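Local coordinates for protein citrate synthase (Thermotoga maritima, PDB 2P2W) that probably catalyses the condensation of oxaloacetate with acetyl-CoA and water to give citrate and CoA in the tricarboxylic acid cycle, at residues L81-Y90 with Y128-L138. Residues are numbered along the deposited sequence; the frame is centred on the assembly and turned at random.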
ATOM      1  N   LEU A  81       7.532  -8.948  19.334  1.00 23.70           N
ATOM      2  CA  LEU A  81       6.787  -7.953  20.107  1.00 25.11           C
ATOM      3  C   LEU A  81       7.596  -7.341  21.246  1.00 26.27           C
ATOM      4  O   LEU A  81       7.643  -6.119  21.404  1.00 24.80           O
ATOM      5  CB  LEU A  81       5.515  -8.576  20.688  1.00 23.98           C
ATOM      6  CG  LEU A  81       4.708  -7.682  21.637  1.00 24.76           C
ATOM      7  CD1 LEU A  81       4.118  -6.516  20.864  1.00 24.47           C
ATOM      8  CD2 LEU A  81       3.606  -8.488  22.304  1.00 24.37           C
ATOM      9  N   TYR A  82       8.236  -8.199  22.032  1.00 27.11           N
ATOM     10  CA  TYR A  82       8.977  -7.744  23.210  1.00 29.54           C
ATOM     11  C   TYR A  82      10.306  -7.028  22.879  1.00 30.35           C
ATOM     12  O   TYR A  82      11.062  -6.635  23.761  1.00 29.57           O
ATOM     13  CB  TYR A  82       9.212  -8.942  24.143  1.00 32.82           C
ATOM     14  CG  TYR A  82       7.979  -9.196  24.950  1.00 35.55           C
ATOM     15  CD1 TYR A  82       7.649  -8.351  26.007  1.00 38.01           C
ATOM     16  CD2 TYR A  82       7.128 -10.257  24.629  1.00 38.39           C
ATOM     17  CE1 TYR A  82       6.472  -8.549  26.724  1.00 40.51           C
ATOM     18  CE2 TYR A  82       5.955 -10.460  25.349  1.00 40.79           C
ATOM     19  CZ  TYR A  82       5.628  -9.611  26.395  1.00 41.28           C
ATOM     20  OH  TYR A  82       4.455  -9.795  27.106  1.00 45.25           O
ATOM     21  N   HIS A  83      10.601  -6.881  21.563  1.00 28.84           N
ATOM     22  CA  HIS A  83      11.813  -6.156  21.170  1.00 30.18           C
ATOM     23  C   HIS A  83      11.468  -4.880  20.375  1.00 29.21           C
ATOM     24  O   HIS A  83      12.328  -4.211  19.818  1.00 28.26           O
ATOM     25  CB  HIS A  83      12.699  -7.075  20.310  1.00 32.68           C
ATOM     26  CG  HIS A  83      13.255  -8.219  21.137  1.00 36.99           C
ATOM     27  ND1 HIS A  83      12.701  -9.460  21.144  1.00 39.53           N
ATOM     28  CD2 HIS A  83      14.374  -8.226  21.986  1.00 38.56           C
ATOM     29  CE1 HIS A  83      13.460 -10.181  22.000  1.00 40.18           C
ATOM     30  NE2 HIS A  83      14.468  -9.470  22.520  1.00 40.47           N
ATOM     31  N   LEU A  84      10.145  -4.591  20.294  1.00 27.02           N
ATOM     32  CA  LEU A  84       9.689  -3.394  19.565  1.00 25.98           C
ATOM     33  C   LEU A  84       9.649  -2.167  20.482  1.00 25.94           C
ATOM     34  O   LEU A  84       9.535  -2.271  21.696  1.00 25.82           O
ATOM     35  CB  LEU A  84       8.256  -3.615  19.094  1.00 25.46           C
ATOM     36  CG  LEU A  84       8.042  -4.629  17.966  1.00 24.00           C
ATOM     37  CD1 LEU A  84       6.555  -4.759  17.657  1.00 24.32           C
ATOM     38  CD2 LEU A  84       8.723  -4.228  16.652  1.00 23.31           C
ATOM     39  N   PRO A  85       9.750  -0.972  19.883  1.00 26.30           N
ATOM     40  CA  PRO A  85       9.691   0.248  20.690  1.00 25.75           C
ATOM     41  C   PRO A  85       8.275   0.269  21.263  1.00 26.43           C
ATOM     42  O   PRO A  85       7.372  -0.342  20.691  1.00 24.64           O
ATOM     43  CB  PRO A  85       9.908   1.354  19.659  1.00 26.45           C
ATOM     44  CG  PRO A  85      10.773   0.693  18.634  1.00 25.75           C
ATOM     45  CD  PRO A  85      10.137  -0.668  18.494  1.00 25.32           C
ATOM     46  N   LYS A  86       8.074   0.964  22.377  1.00 25.39           N
ATOM     47  CA  LYS A  86       6.758   1.023  23.000  1.00 26.32           C
ATOM     48  C   LYS A  86       5.959   2.265  22.619  1.00 26.03           C
ATOM     49  O   LYS A  86       4.919   2.547  23.213  1.00 27.03           O
ATOM     50  CB  LYS A  86       6.902   0.962  24.523  1.00 27.00           C
ATOM     51  CG  LYS A  86       7.457  -0.356  25.041  1.00 28.99           C
ATOM     52  CD  LYS A  86       7.614  -0.319  26.552  1.00 31.79           C
ATOM     53  CE  LYS A  86       7.983  -1.684  27.106  1.00 33.90           C
ATOM     54  NZ  LYS A  86       9.246  -2.199  26.509  1.00 37.52           N
ATOM     55  N   ASN A  87       6.429   3.000  21.619  1.00 25.64           N
ATOM     56  CA  ASN A  87       5.732   4.216  21.216  1.00 26.71           C
ATOM     57  C   ASN A  87       5.334   4.230  19.746  1.00 25.62           C
ATOM     58  O   ASN A  87       5.272   5.291  19.131  1.00 24.25           O
ATOM     59  CB  ASN A  87       6.616   5.427  21.510  1.00 29.15           C
ATOM     60  CG  ASN A  87       7.838   5.476  20.620  1.00 32.56           C
ATOM     61  OD1 ASN A  87       8.485   4.456  20.381  1.00 32.85           O
ATOM     62  ND2 ASN A  87       8.163   6.665  20.125  1.00 36.15           N
ATOM     63  N   LEU A  88       5.066   3.057  19.183  1.00 22.87           N
ATOM     64  CA  LEU A  88       4.672   2.970  17.781  1.00 22.96           C
ATOM     65  C   LEU A  88       3.192   3.291  17.594  1.00 21.49           C
ATOM     66  O   LEU A  88       2.391   3.124  18.513  1.00 21.15           O
ATOM     67  CB  LEU A  88       4.940   1.561  17.240  1.00 24.02           C
ATOM     68  CG  LEU A  88       6.374   1.036  17.279  1.00 25.65           C
ATOM     69  CD1 LEU A  88       6.392  -0.426  16.839  1.00 25.47           C
ATOM     70  CD2 LEU A  88       7.253   1.888  16.376  1.00 25.90           C
ATOM     71  N   HIS A  89       2.837   3.757  16.400  1.00 20.48           N
ATOM     72  CA  HIS A  89       1.444   4.048  16.078  1.00 20.67           C
ATOM     73  C   HIS A  89       0.837   2.673  15.786  1.00 19.63           C
ATOM     74  O   HIS A  89       1.479   1.826  15.156  1.00 18.38           O
ATOM     75  CB  HIS A  89       1.363   4.955  14.843  1.00 21.75           C
ATOM     76  CG  HIS A  89      -0.028   5.408  14.506  1.00 24.29           C
ATOM     77  ND1 HIS A  89      -0.946   4.595  13.876  1.00 22.72           N
ATOM     78  CD2 HIS A  89      -0.651   6.597  14.704  1.00 23.97           C
ATOM     79  CE1 HIS A  89      -2.073   5.263  13.696  1.00 25.03           C
ATOM     80  NE2 HIS A  89      -1.920   6.480  14.189  1.00 24.67           N
ATOM     81  N   TYR A  90      -0.388   2.439  16.243  1.00 19.19           N
ATOM     82  CA  TYR A  90      -1.024   1.137  16.039  1.00 18.72           C
ATOM     83  C   TYR A  90      -1.168   0.665  14.592  1.00 19.89           C
ATOM     84  O   TYR A  90      -1.088  -0.535  14.328  1.00 20.19           O
ATOM     85  CB  TYR A  90      -2.370   1.105  16.768  1.00 19.01           C
ATOM     86  CG  TYR A  90      -2.195   0.965  18.261  1.00 20.27           C
ATOM     87  CD1 TYR A  90      -2.042  -0.293  18.847  1.00 22.23           C
ATOM     88  CD2 TYR A  90      -2.105   2.090  19.084  1.00 22.05           C
ATOM     89  CE1 TYR A  90      -1.801  -0.430  20.213  1.00 21.86           C
ATOM     90  CE2 TYR A  90      -1.860   1.964  20.453  1.00 21.95           C
ATOM     91  CZ  TYR A  90      -1.708   0.699  21.008  1.00 22.28           C
ATOM     92  OH  TYR A  90      -1.450   0.562  22.354  1.00 21.61           O
ATOM     93  N   TYR A 128      -2.389  -6.970  22.401  1.00 19.84           N
ATOM     94  CA  TYR A 128      -1.067  -7.368  22.874  1.00 20.37           C
ATOM     95  C   TYR A 128      -0.096  -6.198  22.914  1.00 20.77           C
ATOM     96  O   TYR A 128       0.659  -6.046  23.876  1.00 21.02           O
ATOM     97  CB  TYR A 128      -0.477  -8.456  21.977  1.00 20.72           C
ATOM     98  CG  TYR A 128      -0.933  -9.871  22.281  1.00 20.81           C
ATOM     99  CD1 TYR A 128      -2.015 -10.125  23.126  1.00 21.44           C
ATOM    100  CD2 TYR A 128      -0.285 -10.958  21.700  1.00 22.48           C
ATOM    101  CE1 TYR A 128      -2.440 -11.437  23.380  1.00 22.79           C
ATOM    102  CE2 TYR A 128      -0.698 -12.262  21.943  1.00 23.02           C
ATOM    103  CZ  TYR A 128      -1.773 -12.497  22.781  1.00 23.99           C
ATOM    104  OH  TYR A 128      -2.176 -13.793  23.000  1.00 26.39           O
ATOM    105  N   TYR A 129      -0.097  -5.379  21.866  1.00 19.37           N
ATOM    106  CA  TYR A 129       0.821  -4.248  21.833  1.00 20.08           C
ATOM    107  C   TYR A 129       0.440  -3.221  22.892  1.00 19.88           C
ATOM    108  O   TYR A 129       1.304  -2.584  23.489  1.00 20.78           O
ATOM    109  CB  TYR A 129       0.847  -3.595  20.447  1.00 20.86           C
ATOM    110  CG  TYR A 129       1.903  -2.521  20.341  1.00 21.29           C
ATOM    111  CD1 TYR A 129       3.243  -2.854  20.109  1.00 20.56           C
ATOM    112  CD2 TYR A 129       1.587  -1.185  20.562  1.00 21.92           C
ATOM    113  CE1 TYR A 129       4.239  -1.875  20.112  1.00 23.24           C
ATOM    114  CE2 TYR A 129       2.574  -0.201  20.563  1.00 22.97           C
ATOM    115  CZ  TYR A 129       3.895  -0.551  20.341  1.00 22.83           C
ATOM    116  OH  TYR A 129       4.863   0.428  20.352  1.00 22.69           O
ATOM    117  N   TYR A 130      -0.857  -3.073  23.123  1.00 20.20           N
ATOM    118  CA  TYR A 130      -1.347  -2.145  24.129  1.00 21.63           C
ATOM    119  C   TYR A 130      -0.825  -2.554  25.509  1.00 22.53           C
ATOM    120  O   TYR A 130      -0.235  -1.740  26.228  1.00 23.21           O
ATOM    121  CB  TYR A 130      -2.873  -2.148  24.130  1.00 22.24           C
ATOM    122  CG  TYR A 130      -3.492  -1.262  25.180  1.00 23.48           C
ATOM    123  CD1 TYR A 130      -3.353   0.125  25.121  1.00 24.42           C
ATOM    124  CD2 TYR A 130      -4.233  -1.808  26.229  1.00 25.37           C
ATOM    125  CE1 TYR A 130      -3.940   0.947  26.081  1.00 25.42           C
ATOM    126  CE2 TYR A 130      -4.824  -0.995  27.192  1.00 25.11           C
ATOM    127  CZ  TYR A 130      -4.674   0.380  27.111  1.00 27.08           C
ATOM    128  OH  TYR A 130      -5.255   1.185  28.063  1.00 28.98           O
ATOM    129  N   ARG A 131      -1.046  -3.818  25.869  1.00 22.38           N
ATOM    130  CA  ARG A 131      -0.605  -4.347  27.159  1.00 22.92           C
ATOM    131  C   ARG A 131       0.911  -4.239  27.285  1.00 23.64           C
ATOM    132  O   ARG A 131       1.433  -3.790  28.308  1.00 24.48           O
ATOM    133  CB  ARG A 131      -1.021  -5.813  27.303  1.00 24.30           C
ATOM    134  CG  ARG A 131      -2.513  -6.061  27.150  1.00 25.93           C
ATOM    135  CD  ARG A 131      -3.310  -5.517  28.331  1.00 28.74           C
ATOM    136  NE  ARG A 131      -3.028  -6.242  29.568  1.00 29.75           N
ATOM    137  CZ  ARG A 131      -3.695  -6.061  30.705  1.00 31.42           C
ATOM    138  NH1 ARG A 131      -4.686  -5.180  30.762  1.00 32.61           N
ATOM    139  NH2 ARG A 131      -3.371  -6.758  31.786  1.00 32.52           N
ATOM    140  N   TYR A 132       1.609  -4.662  26.236  1.00 23.20           N
ATOM    141  CA  TYR A 132       3.065  -4.620  26.201  1.00 24.08           C
ATOM    142  C   TYR A 132       3.599  -3.203  26.380  1.00 25.32           C
ATOM    143  O   TYR A 132       4.437  -2.953  27.247  1.00 25.81           O
ATOM    144  CB  TYR A 132       3.571  -5.192  24.873  1.00 23.32           C
ATOM    145  CG  TYR A 132       5.013  -4.857  24.567  1.00 23.35           C
ATOM    146  CD1 TYR A 132       6.051  -5.356  25.355  1.00 22.69           C
ATOM    147  CD2 TYR A 132       5.340  -4.033  23.489  1.00 22.97           C
ATOM    148  CE1 TYR A 132       7.382  -5.044  25.075  1.00 22.46           C
ATOM    149  CE2 TYR A 132       6.664  -3.712  23.201  1.00 23.20           C
ATOM    150  CZ  TYR A 132       7.681  -4.223  23.999  1.00 23.31           C
ATOM    151  OH  TYR A 132       8.989  -3.909  23.714  1.00 22.94           O
ATOM    152  N   SER A 133       3.108  -2.278  25.562  1.00 24.72           N
ATOM    153  CA  SER A 133       3.561  -0.892  25.627  1.00 27.52           C
ATOM    154  C   SER A 133       3.357  -0.261  27.002  1.00 28.51           C
ATOM    155  O   SER A 133       4.067   0.671  27.374  1.00 28.39           O
ATOM    156  CB  SER A 133       2.853  -0.050  24.560  1.00 28.15           C
ATOM    157  OG  SER A 133       1.455  -0.008  24.786  1.00 33.13           O
ATOM    158  N   LYS A 134       2.392  -0.770  27.759  1.00 29.30           N
ATOM    159  CA  LYS A 134       2.118  -0.236  29.087  1.00 31.68           C
ATOM    160  C   LYS A 134       2.671  -1.102  30.216  1.00 31.92           C
ATOM    161  O   LYS A 134       2.327  -0.909  31.383  1.00 31.53           O
ATOM    162  CB  LYS A 134       0.614  -0.030  29.263  1.00 33.66           C
ATOM    163  CG  LYS A 134       0.073   1.065  28.360  1.00 37.93           C
ATOM    164  CD  LYS A 134      -1.366   1.421  28.676  1.00 41.85           C
ATOM    165  CE  LYS A 134      -1.656   2.852  28.255  1.00 44.91           C
ATOM    166  NZ  LYS A 134      -3.070   3.246  28.512  1.00 50.07           N
ATOM    167  N   GLY A 135       3.530  -2.051  29.856  1.00 31.49           N
ATOM    168  CA  GLY A 135       4.148  -2.926  30.837  1.00 32.24           C
ATOM    169  C   GLY A 135       3.219  -3.844  31.606  1.00 33.00           C
ATOM    170  O   GLY A 135       3.526  -4.235  32.732  1.00 33.69           O
ATOM    171  N   LYS A 136       2.084  -4.191  31.009  1.00 32.36           N
ATOM    172  CA  LYS A 136       1.123  -5.076  31.655  1.00 32.60           C
ATOM    173  C   LYS A 136       1.232  -6.490  31.103  1.00 31.41           C
ATOM    174  O   LYS A 136       1.718  -6.697  29.991  1.00 30.17           O
ATOM    175  CB  LYS A 136      -0.301  -4.564  31.438  1.00 34.77           C
ATOM    176  CG  LYS A 136      -0.601  -3.237  32.106  1.00 36.96           C
ATOM    177  CD  LYS A 136      -2.091  -2.955  32.080  1.00 40.22           C
ATOM    178  CE  LYS A 136      -2.454  -1.806  33.005  1.00 43.53           C
ATOM    179  NZ  LYS A 136      -3.894  -1.853  33.386  1.00 46.06           N
ATOM    180  N   GLU A 137       0.779  -7.466  31.881  1.00 31.30           N
ATOM    181  CA  GLU A 137       0.821  -8.855  31.439  1.00 30.37           C
ATOM    182  C   GLU A 137      -0.180  -9.044  30.302  1.00 28.81           C
ATOM    183  O   GLU A 137      -1.260  -8.453  30.313  1.00 26.44           O
ATOM    184  CB  GLU A 137       0.465  -9.801  32.591  1.00 35.01           C
ATOM    185  CG  GLU A 137       1.497  -9.859  33.710  1.00 40.13           C
ATOM    186  CD  GLU A 137       2.881 -10.242  33.213  1.00 43.87           C
ATOM    187  OE1 GLU A 137       3.106 -11.441  32.940  1.00 46.71           O
ATOM    188  OE2 GLU A 137       3.743  -9.346  33.089  1.00 46.95           O
ATOM    189  N   LEU A 138       0.182  -9.859  29.320  1.00 27.38           N
ATOM    190  CA  LEU A 138      -0.708 -10.115  28.198  1.00 26.89           C
ATOM    191  C   LEU A 138      -1.938 -10.864  28.684  1.00 26.81           C
ATOM    192  O   LEU A 138      -1.872 -11.631  29.646  1.00 27.84           O
ATOM    193  CB  LEU A 138      -0.007 -10.961  27.131  1.00 26.87           C
ATOM    194  CG  LEU A 138       1.248 -10.407  26.452  1.00 27.55           C
ATOM    195  CD1 LEU A 138       1.779 -11.423  25.452  1.00 28.71           C
ATOM    196  CD2 LEU A 138       0.922  -9.097  25.751  1.00 28.01           C
TER
HETATM  197  O   HOH W   1       4.073  -7.285  28.940  1.00 40.51           O
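The connection from helix 75-81 to helix 90-98 is fastened to the end of helix 110-133 by two tyrosines, Y129 and Y132, whose hydroxyls reach the backbone of 84-88: a worked example of phenols tying down an irregular chain. Y132 OH donates to L84 O at 2.7 Å, in the carbonyl plane. One face of the Y132 ring lies against L81 O, which sits 3.1 Å above the ring plane, toward the rim; the opposite face carries K86 CE, and K86 NZ adds a weak bond to the same hydroxyl. An alanine in place of Y132 would probably leave L84 O without this donor and open a gap between L81, Y82 and the K86 chain. Y129, with CG anti to the backbone N (chi1 -174°), extends off the helix far enough for Y129 OH to donate to P85 O at 2.6 Å while accepting from L88 N at 2.9 Å, so one oxygen holds two points of the connection. Within this mostly helical fold, helix 110-133 closes in a Schellman motif, with K136 N bonded to R131 O and G135 at positive phi. Beyond it, L138 CG meets Y82 OH at 3.3 Å, and a water joins that hydroxyl to K136 O. Where the connection runs into helix 90-98, the edge of Y129 points at the face of Y90 in an offset edge-to-face pair, planes at 88°. I80 of the second subunit packs on L84, and H83 of that subunit stacks its ring on H83 of this chain.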